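Local coordinates for protein hypothetical sensory transduction histidine kinase (Methanosarcina mazei, PDB 3LI9) that is probably a membrane-bound histidine kinase that phosphorylates itself on histidine using ATP, represented here by its extracellular PDC-fold (Cache) sensor domain, at residues 35-39 / 69-73. Residues are numbered along the deposited sequence; the frame is centred on the assembly and turned at random.
Sequences ANQAI and NPQLI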
ATOM      1  N   ALA A  35     -10.615   0.298  -3.928  1.00 11.78           N
ATOM      2  CA  ALA A  35     -11.661   0.564  -2.900  1.00 11.20           C
ATOM      3  C   ALA A  35     -10.999   1.266  -1.693  1.00 12.70           C
ATOM      4  O   ALA A  35     -11.565   2.281  -1.161  1.00 11.54           O
ATOM      5  CB  ALA A  35     -12.382  -0.763  -2.450  1.00 13.50           C
ATOM      6  N   ASN A  36      -9.819   0.772  -1.248  1.00 11.21           N
ATOM      7  CA  ASN A  36      -9.201   1.378  -0.072  1.00 12.18           C
ATOM      8  C   ASN A  36      -8.768   2.802  -0.331  1.00 13.38           C
ATOM      9  O   ASN A  36      -8.921   3.696   0.555  1.00 12.35           O
ATOM     10  CB  ASN A  36      -7.963   0.503   0.332  1.00 11.25           C
ATOM     11  CG  ASN A  36      -8.374  -0.779   0.985  1.00 13.01           C
ATOM     12  OD1 ASN A  36      -9.476  -0.879   1.525  1.00 15.49           O
ATOM     13  ND2 ASN A  36      -7.516  -1.767   0.930  1.00 13.57           N
ATOM     14  N   GLN A  37      -8.286   3.065  -1.537  1.00 12.40           N
ATOM     15  CA  GLN A  37      -7.926   4.439  -1.914  1.00 12.27           C
ATOM     16  C   GLN A  37      -9.181   5.333  -1.858  1.00 13.81           C
ATOM     17  O   GLN A  37      -9.085   6.522  -1.363  1.00 14.81           O
ATOM     18  CB  GLN A  37      -7.369   4.431  -3.361  1.00 12.97           C
ATOM     19  CG  GLN A  37      -7.088   5.798  -3.992  1.00 14.45           C
ATOM     20  CD  GLN A  37      -6.476   5.604  -5.358  1.00 20.78           C
ATOM     21  OE1 GLN A  37      -7.113   5.111  -6.311  1.00 22.15           O
ATOM     22  NE2 GLN A  37      -5.278   6.019  -5.467  1.00 25.22           N
ATOM     23  N   ALA A  38     -10.314   4.817  -2.353  1.00 10.66           N
ATOM     24  CA  ALA A  38     -11.568   5.626  -2.402  1.00 10.01           C
ATOM     25  C   ALA A  38     -12.060   5.892  -0.958  1.00 10.18           C
ATOM     26  O   ALA A  38     -12.681   6.940  -0.728  1.00 12.50           O
ATOM     27  CB  ALA A  38     -12.647   4.867  -3.190  1.00  9.76           C
ATOM     28  N   ILE A  39     -11.744   5.028   0.017  1.00 10.90           N
ATOM     29  CA  ILE A  39     -12.203   5.277   1.407  1.00 10.03           C
ATOM     30  C   ILE A  39     -11.467   6.502   1.946  1.00 11.12           C
ATOM     31  O   ILE A  39     -12.072   7.469   2.453  1.00 11.65           O
ATOM     32  CB  ILE A  39     -11.874   4.092   2.295  1.00 10.06           C
ATOM     33  CG1 ILE A  39     -12.748   2.879   1.862  1.00 11.23           C
ATOM     34  CG2 ILE A  39     -12.177   4.458   3.832  1.00 10.90           C
ATOM     35  CD1 ILE A  39     -12.364   1.548   2.574  1.00 10.98           C
ATOM     36  N   ASN A  69     -14.672  -1.644   8.235  1.00 12.51           N
ATOM     37  CA  ASN A  69     -13.775  -2.090   7.174  1.00 11.65           C
ATOM     38  C   ASN A  69     -12.683  -2.962   7.781  1.00 12.63           C
ATOM     39  O   ASN A  69     -11.589  -2.513   8.078  1.00 13.69           O
ATOM     40  CB  ASN A  69     -13.109  -0.848   6.525  1.00 10.15           C
ATOM     41  CG  ASN A  69     -14.053  -0.145   5.564  1.00 11.94           C
ATOM     42  OD1 ASN A  69     -14.308  -0.622   4.459  1.00 13.34           O
ATOM     43  ND2 ASN A  69     -14.608   1.002   5.983  1.00 11.50           N
ATOM     44  N   PRO A  70     -12.959  -4.270   7.953  1.00 13.74           N
ATOM     45  CA  PRO A  70     -12.029  -5.168   8.632  1.00 14.83           C
ATOM     46  C   PRO A  70     -10.708  -5.335   7.876  1.00 13.62           C
ATOM     47  O   PRO A  70      -9.757  -5.864   8.475  1.00 15.48           O
ATOM     48  CB  PRO A  70     -12.768  -6.524   8.708  1.00 17.62           C
ATOM     49  CG  PRO A  70     -14.134  -6.303   8.139  1.00 20.81           C
ATOM     50  CD  PRO A  70     -14.210  -4.879   7.504  1.00 15.35           C
ATOM     51  N   GLN A  71     -10.673  -4.909   6.636  1.00 12.59           N
ATOM     52  CA  GLN A  71      -9.420  -4.972   5.822  1.00 12.83           C
ATOM     53  C   GLN A  71      -8.479  -3.857   6.223  1.00 13.57           C
ATOM     54  O   GLN A  71      -7.346  -3.784   5.686  1.00 13.77           O
ATOM     55  CB  GLN A  71      -9.696  -4.964   4.304  1.00 13.16           C
ATOM     56  CG  GLN A  71      -9.949  -3.547   3.682  1.00 12.75           C
ATOM     57  CD  GLN A  71     -11.374  -3.025   3.968  1.00 14.29           C
ATOM     58  OE1 GLN A  71     -12.185  -3.646   4.725  1.00 15.25           O
ATOM     59  NE2 GLN A  71     -11.682  -1.864   3.378  1.00 13.41           N
ATOM     60  N   LEU A  72      -8.988  -2.897   7.033  1.00 11.04           N
ATOM     61  CA  LEU A  72      -8.126  -1.776   7.537  1.00 11.84           C
ATOM     62  C   LEU A  72      -7.675  -2.043   8.949  1.00 11.85           C
ATOM     63  O   LEU A  72      -8.392  -2.684   9.743  1.00 12.87           O
ATOM     64  CB  LEU A  72      -8.879  -0.440   7.532  1.00 10.93           C
ATOM     65  CG  LEU A  72      -9.505  -0.006   6.181  1.00 12.73           C
ATOM     66  CD1 LEU A  72     -10.197   1.335   6.307  1.00 11.24           C
ATOM     67  CD2 LEU A  72      -8.423   0.050   5.042  1.00 12.33           C
ATOM     68  N   ILE A  73      -6.475  -1.528   9.309  1.00  9.56           N
ATOM     69  CA  ILE A  73      -6.031  -1.593  10.670  1.00 10.35           C
ATOM     70  C   ILE A  73      -5.901  -0.188  11.329  1.00 11.52           C
ATOM     71  O   ILE A  73      -5.730  -0.084  12.524  1.00 12.36           O
ATOM     72  CB  ILE A  73      -4.681  -2.379  10.763  1.00 11.10           C
ATOM     73  CG1 ILE A  73      -4.421  -2.846  12.189  1.00 13.42           C
ATOM     74  CG2 ILE A  73      -3.484  -1.512  10.220  1.00 12.38           C
ATOM     75  CD1 ILE A  73      -3.341  -4.019  12.238  1.00 17.37           C
TER
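In the extracellular PDC-fold (Cache) sensor domain, the long N-terminal helix 13-48 meets the type I beta turn Asn69-Leu72, which links helix 55-67 to strand 74-79 of a sheet, and Asn36 and Gln71 form the polar link across the contact. Gln71 NE2 donates to Asn36 OD1 at 3.0 Å, with an N-H...O angle of 168°. The acceptor lies in the amide plane of Gln71, the donor arrives almost straight along the Asn36 carbonyl, and the two amides are nearly coplanar. Gln32, one helical turn earlier, gives this buried OD1 a second hydrogen bond. The same NE2 also reaches Asn69 OD1 within the turn at 3.1 Å; here the donor sits above the asparagine carbonyl plane, while the oxygen stays close to the glutamine plane. With both N-H bonds of NE2 taken up close to its plane, the Gln71 amide is fixed in its rotation about chi3. Gln71 CG lies between the backbone N and carbonyl carbon (chi1 82°), and a bend at chi2 folds the chain back over the turn, whose backbone is closed by Leu72 N to Asn69 O. An alanine in place of Gln71 would probably leave Asn36 OD1 without its mate from the turn and Asn69 OD1 without its amide donor, opening a gap beside Ile39. Asn69 ND2 is occupied by Ile65 O of helix 55-67. Leu72 CD2 packs alongside the Asn36 amide, 3.8 Å from OD1, and both side chains touch Val171 on strand 162-172. Ile39 completes the interface with an extended CG1-CD1 branch (chi2 172°) whose CD1 rests against the side chains of the turn. This methyl lies 3.5 Å from Asn69 OD1 and 3.6 Å from Gln71 NE2. On its apolar side, Ile39 CD1 is 4.3 Å from Leu72 CD1.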